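Local coordinates for protein EST1E (Clostridium proteoclasticum, PDB 2WTM) that hydrolyses esters as a promiscuous feruloyl esterase of the alpha/beta-hydrolase superfamily, probably releasing ferulic acid from its esters with plant cell-wall polysaccharides, at residues C27-I33 with G56-A62; H34-G38 with W163-L168; R43-A47 with C229-L234; V181-D186 with F211-Y215. One frame throughout, in Å; residues are numbered along the deposited sequence.

Interaction 1 of 4, residues C27-I33 with G56-A62; sequences CPLCIII and GVATLRA
Leu29 and Ala58 stand side by side where strands 27-33 and 58-62 run parallel, the two strands of a beta-alpha-beta unit whose crossover is helix 43-54, in the central sheet of the alpha/beta-hydrolase fold. The tight part is the middle. Cys30 N donates to Ala58 O at 2.8 Å, and Cys30 O takes the N-H of Leu60, so this one cysteine bonds to the residues on both sides of Thr59. The ladder carries on through Ile32 N and Leu60 O and slackens at its far end, where Ala62 N is 3.3 Å from Ile32 O. Alpha hydrogens of Leu29, Thr59 and Ile31 add weaker CH...O contacts.

Leu29, Ala58 and Leu60 share one face, which helix 79-93 covers. With CG of Leu29 anti to its own backbone N (chi1 172°), CD1 reaches across to Ala58 CB at 3.8 Å. The face bearing Cys30, Thr59, Ile32 and Arg61 lies against helix 43-54; there Ile32 and Arg61 run alongside each other, while the guanidinium leads off to a salt bridge with Asp18.

The Gly56 end meets solvent, Pro28 and Gly56 being partly exposed. Gly56, with positive phi, closes the Schellman motif that ends helix 43-54. The first rung, Ala58 N to Pro28 O, is bent to 141° at the hydrogen, and beside it Pro28 CD rests 3.5 Å from Gly56 O.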
loop_
_atom_site.group_PDB
_atom_site.type_symbol
_atom_site.label_atom_id
_atom_site.label_comp_id
_atom_site.label_asym_id
_atom_site.label_seq_id
_atom_site.Cartn_x
_atom_site.Cartn_y
_atom_site.Cartn_z
ATOM N N CYS A 27 -27.262 11.188 11.596
ATOM C CA CYS A 27 -26.218 11.927 12.275
ATOM C C CYS A 27 -24.887 11.697 11.544
ATOM O O CYS A 27 -24.777 10.745 10.753
ATOM C CB CYS A 27 -26.047 11.475 13.715
ATOM S SG CYS A 27 -25.710 9.753 13.965
ATOM N N PRO A 28 -23.907 12.574 11.816
ATOM C CA PRO A 28 -22.557 12.342 11.261
ATOM C C PRO A 28 -21.879 11.155 11.917
ATOM O O PRO A 28 -22.284 10.693 12.983
ATOM C CB PRO A 28 -21.805 13.618 11.592
ATOM C CG PRO A 28 -22.850 14.623 11.998
ATOM C CD PRO A 28 -23.942 13.808 12.624
ATOM N N LEU A 29 -20.798 10.660 11.315
ATOM C CA LEU A 29 -20.067 9.503 11.842
ATOM C C LEU A 29 -18.553 9.830 11.744
ATOM O O LEU A 29 -18.098 10.293 10.682
ATOM C CB LEU A 29 -20.314 8.293 10.994
ATOM C CG LEU A 29 -19.452 7.093 11.350
ATOM C CD1 LEU A 29 -20.084 6.402 12.428
ATOM C CD2 LEU A 29 -19.243 6.141 10.194
ATOM N N CYS A 30 -17.825 9.635 12.831
ATOM C CA CYS A 30 -16.359 9.767 12.802
ATOM C C CYS A 30 -15.718 8.415 12.978
ATOM O O CYS A 30 -15.942 7.709 13.951
ATOM C CB CYS A 30 -15.848 10.706 13.818
ATOM S SG CYS A 30 -14.112 11.140 13.743
ATOM N N ILE A 31 -14.868 8.037 12.005
ATOM C CA ILE A 31 -14.012 6.879 12.078
ATOM C C ILE A 31 -12.769 7.245 12.918
ATOM O O ILE A 31 -12.128 8.281 12.693
ATOM C CB ILE A 31 -13.613 6.398 10.677
ATOM C CG1 ILE A 31 -14.854 5.914 9.898
ATOM C CG2 ILE A 31 -12.658 5.209 10.754
ATOM C CD1 ILE A 31 -14.653 5.787 8.389
ATOM N N ILE A 32 -12.414 6.394 13.861
ATOM C CA ILE A 32 -11.306 6.657 14.807
ATOM C C ILE A 32 -10.338 5.499 14.734
ATOM O O ILE A 32 -10.705 4.340 14.990
ATOM C CB ILE A 32 -11.799 6.777 16.295
ATOM C CG1 ILE A 32 -12.863 7.875 16.343
ATOM C CG2 ILE A 32 -10.649 7.174 17.176
ATOM C CD1 ILE A 32 -13.477 8.025 17.763
ATOM N N ILE A 33 -9.082 5.798 14.459
ATOM C CA ILE A 33 -8.018 4.813 14.300
ATOM C C ILE A 33 -6.888 4.999 15.330
ATOM O O ILE A 33 -6.285 6.066 15.454
ATOM C CB ILE A 33 -7.402 4.853 12.885
ATOM C CG1 ILE A 33 -8.474 4.819 11.790
ATOM C CG2 ILE A 33 -6.366 3.756 12.728
ATOM C CD1 ILE A 33 -9.342 3.609 11.777
ATOM N N GLY A 56 -23.271 14.725 19.313
ATOM C CA GLY A 56 -24.146 14.227 18.276
ATOM C C GLY A 56 -23.524 13.519 17.089
ATOM O O GLY A 56 -24.137 13.399 16.052
ATOM N N VAL A 57 -22.308 13.073 17.299
ATOM C CA VAL A 57 -21.527 12.361 16.239
ATOM C C VAL A 57 -21.366 10.922 16.657
ATOM O O VAL A 57 -20.777 10.602 17.680
ATOM C CB VAL A 57 -20.158 13.131 15.991
ATOM C CG1 VAL A 57 -19.253 12.397 14.958
ATOM C CG2 VAL A 57 -20.400 14.527 15.489
ATOM N N ALA A 58 -21.879 10.048 15.802
ATOM C CA ALA A 58 -21.647 8.609 15.993
ATOM C C ALA A 58 -20.153 8.362 15.724
ATOM O O ALA A 58 -19.488 9.129 15.049
ATOM C CB ALA A 58 -22.455 7.855 15.061
ATOM N N THR A 59 -19.651 7.272 16.287
ATOM C CA THR A 59 -18.228 6.945 16.128
ATOM C C THR A 59 -18.082 5.504 15.744
ATOM O O THR A 59 -18.847 4.623 16.192
ATOM C CB THR A 59 -17.451 7.239 17.406
ATOM O OG1 THR A 59 -18.062 6.554 18.545
ATOM C CG2 THR A 59 -17.370 8.775 17.623
ATOM N N LEU A 60 -17.040 5.240 14.941
ATOM C CA LEU A 60 -16.719 3.874 14.568
ATOM C C LEU A 60 -15.254 3.755 14.843
ATOM O O LEU A 60 -14.398 4.246 14.070
ATOM C CB LEU A 60 -17.093 3.555 13.111
ATOM C CG LEU A 60 -16.934 2.143 12.516
ATOM C CD1 LEU A 60 -17.776 1.153 13.346
ATOM C CD2 LEU A 60 -17.356 2.177 11.111
ATOM N N ARG A 61 -14.938 3.153 15.988
ATOM C CA ARG A 61 -13.607 2.818 16.363
ATOM C C ARG A 61 -13.242 1.482 15.748
ATOM O O ARG A 61 -13.958 0.501 15.948
ATOM C CB ARG A 61 -13.429 2.766 17.894
ATOM C CG ARG A 61 -13.611 4.075 18.666
ATOM C CD ARG A 61 -13.678 3.839 20.145
ATOM N NE ARG A 61 -14.931 3.168 20.506
ATOM C CZ ARG A 61 -15.077 2.421 21.580
ATOM N NH1 ARG A 61 -14.049 2.175 22.325
ATOM N NH2 ARG A 61 -16.275 1.931 21.936
ATOM N N ALA A 62 -12.131 1.383 14.990
ATOM C CA ALA A 62 -11.770 0.112 14.339
ATOM C C ALA A 62 -10.367 -0.284 14.748
ATOM O O ALA A 62 -9.426 0.568 14.698
ATOM C CB ALA A 62 -11.805 0.321 12.802
#

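Interaction 2 of 4, residues H34-G38 with W163-L168; sequences HGFTG and WDGRKL. With PO4 (phosphate ion), chain E.
The ring of Phe36 turns its edge to the indole of Trp163 in a T-shaped stack, the planes 85° apart. Phe36 CE2 stands over the centre of one indole face, 3.6 Å from Trp163 CD2, and CZ beside it lies over the same face. Further round the phenyl rim, CE1 meets Leu168 CD2 at 3.9 Å, and phosphate O2 also lies at the edge, near the ring plane. A second flat group sits close by: the guanidinium of Arg166 lays one face on Thr37, whose CB is 3.6 Å from Arg166 CZ. The methyl CG2 of Thr37 meets CD and NE of the same arginine, whose extended chain crosses the threonine obliquely. Arg166 NH1 also donates to Trp163 O from above the carbonyl plane, which ties the guanidinium to the turn carrying the indole.

Segment 163-168 is the connection and second strand of the antiparallel hairpin 159-162/166-169, so the contact joins this hairpin to the loop after strand 27-33. That loop forms a type II turn from Gly35 to Gly38, and Gly35 O accepts from both His34 ND1 and Gly38 N. Thr37 OG1 donates to Phe36 O on a lone pair in the carbonyl plane.

While the side chain of Phe36 packs on the hairpin, its backbone N donates to phosphate O4 at 2.8 Å. The ion, probably from the crystallisation liquor, is also bound by Ser108, His228 and Gln109 N, a setting consistent with the active site and with Phe36 N contributing to an oxyanion hole.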
loop_
_atom_site.group_PDB
_atom_site.type_symbol
_atom_site.label_atom_id
_atom_site.label_comp_id
_atom_site.label_asym_id
_atom_site.label_seq_id
_atom_site.Cartn_x
_atom_site.Cartn_y
_atom_site.Cartn_z
ATOM N N HIS A 34 -6.629 3.947 16.113
ATOM C CA HIS A 34 -5.603 3.959 17.124
ATOM C C HIS A 34 -4.172 3.861 16.550
ATOM O O HIS A 34 -4.001 3.731 15.314
ATOM C CB HIS A 34 -5.837 2.726 17.990
ATOM C CG HIS A 34 -5.755 1.469 17.225
ATOM N ND1 HIS A 34 -4.532 0.895 16.919
ATOM C CD2 HIS A 34 -6.696 0.680 16.669
ATOM C CE1 HIS A 34 -4.746 -0.171 16.168
ATOM N NE2 HIS A 34 -6.043 -0.330 15.999
ATOM N N GLY A 35 -3.177 3.858 17.452
ATOM C CA GLY A 35 -1.783 3.779 17.031
ATOM C C GLY A 35 -1.142 2.400 17.092
ATOM O O GLY A 35 -1.797 1.364 17.291
ATOM N N PHE A 36 0.155 2.400 16.823
ATOM C CA PHE A 36 1.043 1.213 16.732
ATOM C C PHE A 36 1.134 0.601 18.099
ATOM O O PHE A 36 1.544 1.279 19.028
ATOM C CB PHE A 36 2.392 1.753 16.272
ATOM C CG PHE A 36 3.555 0.787 16.216
ATOM C CD1 PHE A 36 3.941 0.187 15.023
ATOM C CD2 PHE A 36 4.441 0.651 17.277
ATOM C CE1 PHE A 36 5.073 -0.631 14.907
ATOM C CE2 PHE A 36 5.562 -0.158 17.147
ATOM C CZ PHE A 36 5.915 -0.750 15.953
ATOM N N THR A 37 0.753 -0.668 18.182
ATOM C CA THR A 37 0.559 -1.436 19.480
ATOM C C THR A 37 -0.716 -1.086 20.221
ATOM O O THR A 37 -1.022 -1.716 21.279
ATOM C CB THR A 37 1.756 -1.397 20.498
ATOM O OG1 THR A 37 1.758 -0.176 21.260
ATOM C CG2 THR A 37 3.119 -1.599 19.825
ATOM N N GLY A 38 -1.450 -0.092 19.738
ATOM C CA GLY A 38 -2.650 0.404 20.392
ATOM C C GLY A 38 -3.871 -0.370 20.003
ATOM O O GLY A 38 -3.849 -1.439 19.396
ATOM N N TRP A 163 9.245 -2.903 21.804
ATOM C CA TRP A 163 7.831 -2.589 22.191
ATOM C C TRP A 163 7.260 -3.681 23.078
ATOM O O TRP A 163 6.282 -4.378 22.764
ATOM C CB TRP A 163 6.996 -2.382 20.888
ATOM C CG TRP A 163 7.725 -1.481 19.962
ATOM C CD1 TRP A 163 7.983 -0.219 20.158
ATOM C CD2 TRP A 163 8.321 -1.826 18.685
ATOM N NE1 TRP A 163 8.726 0.295 19.160
ATOM C CE2 TRP A 163 8.961 -0.701 18.243
ATOM C CE3 TRP A 163 8.439 -3.018 17.951
ATOM C CZ2 TRP A 163 9.676 -0.651 17.040
ATOM C CZ3 TRP A 163 9.187 -2.976 16.732
ATOM C CH2 TRP A 163 9.756 -1.826 16.295
ATOM N N ASP A 164 7.855 -3.883 24.274
ATOM C CA ASP A 164 7.241 -4.871 25.180
ATOM C C ASP A 164 6.982 -6.264 24.666
ATOM O O ASP A 164 5.920 -6.917 24.884
ATOM C CB ASP A 164 5.938 -4.333 25.735
ATOM C CG ASP A 164 6.120 -3.642 27.002
ATOM O OD1 ASP A 164 7.064 -2.799 27.109
ATOM O OD2 ASP A 164 5.267 -3.936 27.891
ATOM N N GLY A 165 7.996 -6.805 24.042
ATOM C CA GLY A 165 7.983 -8.146 23.634
ATOM C C GLY A 165 7.311 -8.482 22.317
ATOM O O GLY A 165 6.976 -9.642 22.074
ATOM N N ARG A 166 7.261 -7.464 21.454
ATOM C CA ARG A 166 6.661 -7.635 20.136
ATOM C C ARG A 166 7.783 -7.814 19.109
ATOM O O ARG A 166 8.969 -7.478 19.340
ATOM C CB ARG A 166 5.876 -6.395 19.781
ATOM C CG ARG A 166 4.579 -6.338 20.577
ATOM C CD ARG A 166 3.902 -5.063 20.326
ATOM N NE ARG A 166 2.582 -5.071 20.963
ATOM C CZ ARG A 166 2.358 -4.535 22.155
ATOM N NH1 ARG A 166 3.315 -3.878 22.817
ATOM N NH2 ARG A 166 1.120 -4.595 22.676
ATOM N N LYS A 167 7.380 -8.294 17.950
ATOM C CA LYS A 167 8.255 -8.503 16.833
ATOM C C LYS A 167 7.623 -7.779 15.634
ATOM O O LYS A 167 6.434 -7.767 15.489
ATOM C CB LYS A 167 8.296 -9.996 16.486
ATOM C CG LYS A 167 8.748 -10.977 17.529
ATOM C CD LYS A 167 8.684 -12.385 16.956
ATOM C CE LYS A 167 9.282 -13.484 17.835
ATOM N NZ LYS A 167 9.185 -14.790 17.074
ATOM N N LEU A 168 8.450 -7.286 14.739
ATOM C CA LEU A 168 7.937 -6.613 13.556
ATOM C C LEU A 168 8.791 -7.016 12.356
ATOM O O LEU A 168 9.997 -6.775 12.370
ATOM C CB LEU A 168 7.921 -5.116 13.766
ATOM C CG LEU A 168 7.332 -4.245 12.650
ATOM C CD1 LEU A 168 5.780 -4.545 12.605
ATOM C CD2 LEU A 168 7.622 -2.783 12.862
HETATM P P PO4 E . 1.874 4.849 18.594
HETATM O O1 PO4 E . 0.674 4.804 19.534
HETATM O O2 PO4 E . 2.666 3.654 19.069
HETATM O O3 PO4 E . 2.751 6.051 18.919
HETATM O O4 PO4 E . 1.529 4.872 17.077
#

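Interaction 3 of 4, residues R43-A47 with C229-L234; sequences RHIVA and CYDHHL
Arg43, in the first turn of helix 43-54, reaches across to the loop 229-234, which in this alpha/beta-hydrolase fold directly follows His228, the probable histidine of a Ser-His-Asp triad. Its chain is laid out straight: a chi1 of 172° sends CG away from the amide nitrogen and the extension continues to NE, which carries the guanidinium past Leu234 to the loop carbonyls. From CB outward, Arg43 CG is the first atom to meet the other segment, lying 3.9 Å from Leu234 CD2. NE passes the same methyl, and Leu234 CD2 lies 3.5 Å from Arg43 CZ, over the centre of one guanidinium face. At the tip the N-H groups spread among backbone oxygens. NH2 makes the firm bond, 2.9 Å to Tyr230 O and 163° at the hydrogen, with that oxygen in the guanidinium plane. NH1 adds two weak bonds, to Tyr230 O and to Cys229 O. Tyr230 O therefore takes hydrogens from both terminal nitrogens. Arg43 NH1 is 4.5 Å from Asp231 OD1, which lies well out of the guanidinium plane, so the two charges could attract each other only weakly, with no N-H pointing at the oxygen.

Leu234, just after the N-cap residue His233, opens helix 234-249 and presses CD2 on Ala47 CB at 3.7 Å, an apolar meeting of the two helix starts. Tyr230 turns its ring edge to His44 CB, and its hydroxyl is bonded to Ser132. Cys229 CB lies over one face of the His44 ring, while Cys229 SG stands obliquely to it, 3.8 Å from His44 CE1.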
loop_
_atom_site.group_PDB
_atom_site.type_symbol
_atom_site.label_atom_id
_atom_site.label_comp_id
_atom_site.label_asym_id
_atom_site.label_seq_id
_atom_site.Cartn_x
_atom_site.Cartn_y
_atom_site.Cartn_z
ATOM N N ARG A 43 -7.524 4.661 26.772
ATOM C CA ARG A 43 -8.061 5.848 27.397
ATOM C C ARG A 43 -8.263 7.043 26.485
ATOM O O ARG A 43 -9.318 7.679 26.500
ATOM C CB ARG A 43 -7.098 6.267 28.534
ATOM C CG ARG A 43 -7.351 7.622 29.230
ATOM C CD ARG A 43 -6.209 7.831 30.304
ATOM N NE ARG A 43 -5.984 9.212 30.727
ATOM C CZ ARG A 43 -5.143 10.068 30.139
ATOM N NH1 ARG A 43 -4.448 9.758 29.032
ATOM N NH2 ARG A 43 -5.033 11.266 30.656
ATOM N N HIS A 44 -7.224 7.412 25.733
ATOM C CA HIS A 44 -7.309 8.615 24.916
ATOM C C HIS A 44 -8.300 8.454 23.757
ATOM O O HIS A 44 -8.933 9.428 23.321
ATOM C CB HIS A 44 -5.904 9.059 24.470
ATOM C CG HIS A 44 -5.135 7.995 23.754
ATOM N ND1 HIS A 44 -4.569 6.929 24.415
ATOM C CD2 HIS A 44 -4.843 7.835 22.435
ATOM C CE1 HIS A 44 -3.963 6.151 23.525
ATOM N NE2 HIS A 44 -4.136 6.671 22.323
ATOM N N ILE A 45 -8.388 7.223 23.230
ATOM C CA ILE A 45 -9.326 6.878 22.154
ATOM C C ILE A 45 -10.786 6.997 22.619
ATOM O O ILE A 45 -11.628 7.630 21.967
ATOM C CB ILE A 45 -9.073 5.489 21.552
ATOM C CG1 ILE A 45 -7.640 5.365 21.014
ATOM C CG2 ILE A 45 -10.154 5.120 20.528
ATOM C CD1 ILE A 45 -7.360 6.308 19.844
ATOM N N VAL A 46 -11.049 6.361 23.772
ATOM C CA VAL A 46 -12.368 6.413 24.354
ATOM C C VAL A 46 -12.784 7.812 24.735
ATOM O O VAL A 46 -13.943 8.175 24.570
ATOM C CB VAL A 46 -12.432 5.422 25.549
ATOM C CG1 VAL A 46 -13.748 5.634 26.328
ATOM C CG2 VAL A 46 -12.312 3.976 25.019
ATOM N N ALA A 47 -11.854 8.619 25.251
ATOM C CA ALA A 47 -12.138 10.019 25.577
ATOM C C ALA A 47 -12.575 10.829 24.385
ATOM O O ALA A 47 -13.577 11.540 24.411
ATOM C CB ALA A 47 -10.953 10.646 26.298
ATOM N N CYS A 229 0.462 10.514 24.865
ATOM C CA CYS A 229 -0.940 10.100 25.090
ATOM C C CYS A 229 -1.687 11.005 26.044
ATOM O O CYS A 229 -2.728 10.614 26.613
ATOM C CB CYS A 229 -1.037 8.665 25.587
ATOM S SG CYS A 229 -0.452 7.396 24.462
ATOM N N TYR A 230 -1.170 12.216 26.222
ATOM C CA TYR A 230 -1.861 13.245 26.993
ATOM C C TYR A 230 -2.095 12.847 28.470
ATOM O O TYR A 230 -3.230 12.868 28.992
ATOM C CB TYR A 230 -3.142 13.694 26.279
ATOM C CG TYR A 230 -3.055 13.629 24.775
ATOM C CD1 TYR A 230 -2.171 14.450 24.076
ATOM C CD2 TYR A 230 -3.831 12.765 24.042
ATOM C CE1 TYR A 230 -2.126 14.433 22.689
ATOM C CE2 TYR A 230 -3.779 12.744 22.656
ATOM C CZ TYR A 230 -2.903 13.544 22.003
ATOM O OH TYR A 230 -2.777 13.585 20.620
ATOM N N ASP A 231 -1.007 12.497 29.125
ATOM C CA ASP A 231 -1.071 12.003 30.518
ATOM C C ASP A 231 -1.548 13.159 31.402
ATOM O O ASP A 231 -2.290 12.929 32.369
ATOM C CB ASP A 231 0.282 11.539 31.000
ATOM C CG ASP A 231 0.796 10.316 30.300
ATOM O OD1 ASP A 231 0.029 9.546 29.726
ATOM O OD2 ASP A 231 2.010 10.079 30.420
ATOM N N HIS A 232 -1.149 14.396 31.088
ATOM C CA HIS A 232 -1.467 15.534 31.973
ATOM C C HIS A 232 -2.742 16.287 31.670
ATOM O O HIS A 232 -3.421 16.809 32.586
ATOM C CB HIS A 232 -0.340 16.578 31.983
ATOM C CG HIS A 232 1.033 15.997 32.089
ATOM N ND1 HIS A 232 2.104 16.528 31.398
ATOM C CD2 HIS A 232 1.519 14.951 32.797
ATOM C CE1 HIS A 232 3.187 15.827 31.671
ATOM N NE2 HIS A 232 2.858 14.854 32.503
ATOM N N HIS A 233 -3.073 16.423 30.381
ATOM C CA HIS A 233 -4.164 17.303 29.983
ATOM C C HIS A 233 -5.033 16.785 28.866
ATOM O O HIS A 233 -5.350 17.536 27.922
ATOM C CB HIS A 233 -3.596 18.640 29.608
ATOM C CG HIS A 233 -3.177 19.413 30.798
ATOM N ND1 HIS A 233 -4.094 19.856 31.738
ATOM C CD2 HIS A 233 -1.955 19.771 31.240
ATOM C CE1 HIS A 233 -3.435 20.490 32.699
ATOM N NE2 HIS A 233 -2.137 20.443 32.422
ATOM N N LEU A 234 -5.483 15.542 29.047
ATOM C CA LEU A 234 -6.392 14.906 28.101
ATOM C C LEU A 234 -7.641 15.747 27.890
ATOM O O LEU A 234 -8.182 15.852 26.785
ATOM C CB LEU A 234 -6.746 13.506 28.557
ATOM C CG LEU A 234 -7.718 12.691 27.707
ATOM C CD1 LEU A 234 -7.222 12.602 26.223
ATOM C CD2 LEU A 234 -7.901 11.338 28.301
#

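Interaction 4 of 4, residues V181-D186 with F211-Y215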
loop_
_atom_site.group_PDB
_atom_site.type_symbol
_atom_site.label_atom_id
_atom_site.label_comp_id
_atom_site.label_asym_id
_atom_site.label_seq_id
_atom_site.Cartn_x
_atom_site.Cartn_y
_atom_site.Cartn_z
ATOM N N VAL A 181 4.368 11.360 2.445
ATOM C CA VAL A 181 3.300 11.999 3.246
ATOM C C VAL A 181 2.868 13.336 2.701
ATOM O O VAL A 181 1.700 13.670 2.660
ATOM C CB VAL A 181 3.701 12.075 4.759
ATOM C CG1 VAL A 181 2.623 12.714 5.573
ATOM C CG2 VAL A 181 3.973 10.674 5.284
ATOM N N GLU A 182 3.865 14.104 2.280
ATOM C CA GLU A 182 3.600 15.456 1.803
ATOM C C GLU A 182 2.625 15.518 0.646
ATOM O O GLU A 182 1.851 16.507 0.520
ATOM C CB GLU A 182 4.935 16.100 1.421
ATOM C CG GLU A 182 5.873 16.464 2.543
ATOM C CD GLU A 182 6.651 15.279 3.181
ATOM O OE1 GLU A 182 6.674 14.128 2.600
ATOM O OE2 GLU A 182 7.264 15.521 4.265
ATOM N N ASP A 183 2.605 14.485 -0.200
ATOM C CA ASP A 183 1.652 14.389 -1.329
ATOM C C ASP A 183 0.216 14.334 -0.795
ATOM O O ASP A 183 -0.714 14.957 -1.329
ATOM C CB ASP A 183 1.898 13.167 -2.188
ATOM C CG ASP A 183 3.104 13.268 -3.042
ATOM O OD1 ASP A 183 3.799 14.316 -3.022
ATOM O OD2 ASP A 183 3.379 12.248 -3.691
ATOM N N PHE A 184 0.045 13.512 0.231
ATOM C CA PHE A 184 -1.283 13.339 0.842
ATOM C C PHE A 184 -1.746 14.604 1.609
ATOM O O PHE A 184 -2.934 14.897 1.653
ATOM C CB PHE A 184 -1.320 12.127 1.835
ATOM C CG PHE A 184 -1.000 10.790 1.224
ATOM C CD1 PHE A 184 -1.991 9.898 0.988
ATOM C CD2 PHE A 184 0.283 10.455 0.809
ATOM C CE1 PHE A 184 -1.745 8.632 0.468
ATOM C CE2 PHE A 184 0.570 9.184 0.311
ATOM C CZ PHE A 184 -0.458 8.282 0.123
ATOM N N VAL A 185 -0.818 15.278 2.248
ATOM C CA VAL A 185 -1.135 16.558 2.904
ATOM C C VAL A 185 -1.633 17.555 1.847
ATOM O O VAL A 185 -2.657 18.230 2.021
ATOM C CB VAL A 185 0.060 17.113 3.662
ATOM C CG1 VAL A 185 -0.182 18.529 4.144
ATOM C CG2 VAL A 185 0.407 16.194 4.845
ATOM N N ASP A 186 -0.897 17.640 0.752
ATOM C CA ASP A 186 -1.304 18.555 -0.299
ATOM C C ASP A 186 -2.674 18.275 -0.890
ATOM O O ASP A 186 -3.366 19.204 -1.383
ATOM C CB ASP A 186 -0.262 18.495 -1.436
ATOM C CG ASP A 186 0.938 19.359 -1.179
ATOM O OD1 ASP A 186 0.979 20.192 -0.214
ATOM O OD2 ASP A 186 1.888 19.193 -1.988
ATOM N N PHE A 211 3.692 20.245 9.364
ATOM C CA PHE A 211 2.561 19.769 8.575
ATOM C C PHE A 211 1.343 20.706 8.674
ATOM O O PHE A 211 0.649 20.936 7.707
ATOM C CB PHE A 211 2.188 18.288 8.861
ATOM C CG PHE A 211 3.175 17.320 8.278
ATOM C CD1 PHE A 211 3.313 17.213 6.919
ATOM C CD2 PHE A 211 3.946 16.517 9.114
ATOM C CE1 PHE A 211 4.253 16.275 6.379
ATOM C CE2 PHE A 211 4.896 15.623 8.603
ATOM C CZ PHE A 211 5.038 15.508 7.241
ATOM N N SER A 212 1.106 21.285 9.839
ATOM C CA SER A 212 -0.016 22.222 9.997
ATOM C C SER A 212 0.078 23.421 9.076
ATOM O O SER A 212 -0.930 24.011 8.735
ATOM C CB SER A 212 -0.172 22.700 11.430
ATOM O OG SER A 212 0.810 23.681 11.868
ATOM N N LYS A 213 1.294 23.830 8.757
ATOM C CA LYS A 213 1.501 24.948 7.846
ATOM C C LYS A 213 1.376 24.510 6.403
ATOM O O LYS A 213 0.991 25.306 5.560
ATOM C CB LYS A 213 2.861 25.597 8.117
ATOM C CG LYS A 213 2.940 26.176 9.541
ATOM C CD LYS A 213 4.153 26.989 9.805
ATOM C CE LYS A 213 4.527 27.054 11.304
ATOM N NZ LYS A 213 3.509 27.704 12.159
ATOM N N GLN A 214 1.655 23.228 6.114
ATOM C CA GLN A 214 1.526 22.724 4.762
ATOM C C GLN A 214 0.086 22.574 4.280
ATOM O O GLN A 214 -0.256 22.812 3.105
ATOM C CB GLN A 214 2.249 21.392 4.630
ATOM C CG GLN A 214 2.373 21.006 3.215
ATOM C CD GLN A 214 2.866 19.616 3.000
ATOM O OE1 GLN A 214 3.611 19.058 3.844
ATOM N NE2 GLN A 214 2.557 19.090 1.803
ATOM N N TYR A 215 -0.791 22.119 5.182
ATOM C CA TYR A 215 -2.156 21.927 4.886
ATOM C C TYR A 215 -2.791 23.267 4.462
ATOM O O TYR A 215 -2.403 24.333 5.036
ATOM C CB TYR A 215 -2.870 21.400 6.150
ATOM C CG TYR A 215 -2.924 19.892 6.265
ATOM C CD1 TYR A 215 -2.386 19.260 7.374
ATOM C CD2 TYR A 215 -3.554 19.133 5.292
ATOM C CE1 TYR A 215 -2.430 17.853 7.496
ATOM C CE2 TYR A 215 -3.638 17.730 5.429
ATOM C CZ TYR A 215 -3.032 17.113 6.541
ATOM O OH TYR A 215 -3.085 15.726 6.633
HETATM O O HOH W 1 -3.931 14.474 4.357
HETATM O O HOH W 2 -1.505 21.889 0.959
#
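Val185 CG1 lies 3.4 Å from Gln214 CD where helix 181-187 packs against the C-terminal end of helix 205-214, two helices of the alpha/beta-hydrolase fold that precede and follow strand 192-197. A chi1 of -168° and an extended chain carry the amide of Gln214 over to the other helix, where NE2 serves two acceptors. The stronger bond goes to Asp186 OD1, 2.8 Å and nearly straight at 167°. The oxygen lies in the amide plane, yet the donor comes from above the carboxylate plane. The second, to Glu182 O, is weak; that carbonyl already accepts the helical N-H of Asp186, so the glutamine adds a side bond to a helix oxygen in use. The negative charge of Asp186 would be expected to strengthen the first bond.

Two waters extend the polar links. One donates to Phe184 O and accepts from Tyr215 OH at 2.7 Å, linking the tyrosine hydroxyl to the neighbouring helix backbone. Another lies between Asp186 OD1 and Gln214 O, within donating distance of both.

Between these polar links the packing is largely apolar. Phe211, on the same helix as Gln214, takes Val185 CG2 on its CD1 and Val181 CG1 on its CE1; the exception is Glu182 OE2, which approaches CZ of the ring. Met115 of helix 109-120 touches both Val185 and Tyr215, and Phe184 faces away to pack on Thr178 of the second subunit. Tyr215, the first residue to leave the helix, offers one ring face to Val185 in a CH-pi contact, CG1 standing 3.6 Å from the ring centroid.

How the interactions relate
Interaction 1 is the buried one, a backbone ladder inside the central sheet, whereas interaction 2 lies at the surface and depends on a T-shaped aromatic pair and a guanidinium laid on a threonine. Interactions 3 and 4 are partly buried and mix apolar packing with side-chain bonds to backbone oxygens: an arginine in one, a glutamine in the other. Three contacts share one chain region: strand 27-33 runs into the loop of interaction 2, then into the helix of interaction 3, which returns to strand 58-62. Ile45 touches His34, Ile32 and Arg61, joining interactions 1, 2 and 3. Interaction 4 stands apart, its nearest atoms about 13 Å from those of interactions 1 and 3.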